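Local coordinates for acyl-CoA synthetase (AMP-forming)/AMP-acid ligase II-like protein (Dyadobacter fermentans, PDB 4GS5) that probably activates medium-chain fatty or related acids with ATP and joins them to coenzyme A, as a member of the AMP-forming acyl-CoA synthetase family, at residues K295-I300 with A347-L352. Residues are numbered along the deposited sequence; the frame is centred on the assembly and turned at random.
Sequences KLVLVI and ATFQKL
Thr348 opens the contact with its methyl: CG2 lies 4.4 Å from CG1 of Val299, while OG1 is hydrogen-bonded to the carbonyl of Asp344, just before the helix, and to the backbone N of Ala336. Phe349 follows, its ring carried out toward the strand because CG stands anti to the backbone N (chi1 -161°). The ring spans two valines that project from the same side of the strand: CD1 is 4.1 Å from CG2 of Val299, which sits at the ring edge near its plane, and CE1 is 3.9 Å from CG2 of Val297, which approaches obliquely. Tyr330 and Trp285, from the flanking strands, also meet this ring. Leu352 then brings CD1 to 4.2 Å from Val299 CG1, its side chain also resting on Tyr330 and Ala332. Residues 347-351 of the last helix run at 94° to strand 295-300, the middle strand of the three-stranded sheet in the small C-terminal domain characteristic of adenylate-forming (ANL) enzymes, on the face turned away from helix 262-276. With no hydrogen bond between the segments to set their register, the fit of ring and methyl groups and the burial of the valines probably hold the helix on the sheet.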
# COMPACT_ATOMS: atom_id res chain seq x y z
N LYS A 295 15.97 -20.94 12.86
CA LYS A 295 15.35 -21.67 13.96
C LYS A 295 14.75 -20.66 14.94
O LYS A 295 15.47 -19.83 15.50
CB LYS A 295 16.39 -22.52 14.68
CG LYS A 295 15.81 -23.41 15.78
CD LYS A 295 16.84 -23.78 16.87
CE LYS A 295 18.10 -24.38 16.29
NZ LYS A 295 19.05 -24.82 17.37
N LEU A 296 13.45 -20.77 15.16
CA LEU A 296 12.75 -19.88 16.08
C LEU A 296 13.24 -20.19 17.48
O LEU A 296 13.34 -21.37 17.86
CB LEU A 296 11.24 -20.12 15.99
CG LEU A 296 10.36 -19.24 16.90
CD1 LEU A 296 10.33 -17.81 16.40
CD2 LEU A 296 8.95 -19.81 16.95
N VAL A 297 13.54 -19.15 18.26
CA VAL A 297 13.90 -19.33 19.66
C VAL A 297 13.16 -18.34 20.54
O VAL A 297 12.53 -17.41 20.04
CB VAL A 297 15.41 -19.16 19.86
CG1 VAL A 297 16.15 -20.22 19.03
CG2 VAL A 297 15.85 -17.73 19.47
N LEU A 298 13.23 -18.55 21.85
CA LEU A 298 12.60 -17.65 22.80
C LEU A 298 13.63 -17.09 23.78
O LEU A 298 14.45 -17.83 24.34
CB LEU A 298 11.48 -18.39 23.55
CG LEU A 298 10.73 -17.64 24.64
CD1 LEU A 298 10.02 -16.41 24.07
CD2 LEU A 298 9.74 -18.58 25.31
N VAL A 299 13.60 -15.78 23.98
CA VAL A 299 14.52 -15.11 24.90
C VAL A 299 13.73 -14.46 26.04
O VAL A 299 12.78 -13.70 25.81
CB VAL A 299 15.32 -14.00 24.19
CG1 VAL A 299 16.37 -13.46 25.12
CG2 VAL A 299 15.93 -14.52 22.90
N ILE A 300 14.13 -14.76 27.27
CA ILE A 300 13.43 -14.29 28.46
C ILE A 300 14.40 -13.52 29.35
O ILE A 300 15.56 -13.91 29.48
CB ILE A 300 12.85 -15.49 29.24
CG1 ILE A 300 11.87 -16.27 28.37
CG2 ILE A 300 12.18 -15.03 30.53
CD1 ILE A 300 11.23 -17.44 29.09
N ALA A 347 21.27 -6.92 19.70
CA ALA A 347 22.40 -6.80 20.62
C ALA A 347 22.24 -7.78 21.78
O ALA A 347 23.20 -8.44 22.19
CB ALA A 347 22.53 -5.37 21.14
N THR A 348 21.02 -7.87 22.30
CA THR A 348 20.70 -8.83 23.35
C THR A 348 21.09 -10.24 22.94
O THR A 348 21.65 -11.00 23.74
CB THR A 348 19.19 -8.79 23.72
OG1 THR A 348 18.87 -7.53 24.31
CG2 THR A 348 18.85 -9.89 24.72
N PHE A 349 20.79 -10.61 21.69
CA PHE A 349 21.05 -11.98 21.26
C PHE A 349 22.54 -12.28 21.16
O PHE A 349 22.99 -13.32 21.63
CB PHE A 349 20.31 -12.31 19.96
CG PHE A 349 20.18 -13.78 19.72
CD1 PHE A 349 19.30 -14.53 20.48
CD2 PHE A 349 20.96 -14.42 18.77
CE1 PHE A 349 19.18 -15.89 20.28
CE2 PHE A 349 20.85 -15.79 18.57
CZ PHE A 349 19.96 -16.52 19.32
N GLN A 350 23.30 -11.38 20.54
CA GLN A 350 24.74 -11.53 20.42
C GLN A 350 25.40 -11.72 21.78
O GLN A 350 26.34 -12.51 21.92
CB GLN A 350 25.36 -10.31 19.75
CG GLN A 350 25.20 -10.24 18.24
CD GLN A 350 25.79 -8.97 17.66
OE1 GLN A 350 25.13 -7.92 17.63
NE2 GLN A 350 27.04 -9.04 17.21
N LYS A 351 24.92 -10.98 22.77
CA LYS A 351 25.49 -11.04 24.10
C LYS A 351 25.36 -12.45 24.67
O LYS A 351 26.26 -12.94 25.35
CB LYS A 351 24.81 -10.03 25.02
CG LYS A 351 25.68 -9.56 26.17
CD LYS A 351 24.92 -8.63 27.12
CE LYS A 351 24.47 -7.35 26.42
NZ LYS A 351 23.86 -6.39 27.38
N LEU A 352 24.24 -13.11 24.38
CA LEU A 352 24.01 -14.46 24.88
C LEU A 352 25.19 -15.40 24.62
O LEU A 352 25.29 -16.46 25.24
CB LEU A 352 22.72 -15.05 24.30
CG LEU A 352 21.46 -14.41 24.88
CD1 LEU A 352 20.22 -15.01 24.27
CD2 LEU A 352 21.44 -14.58 26.38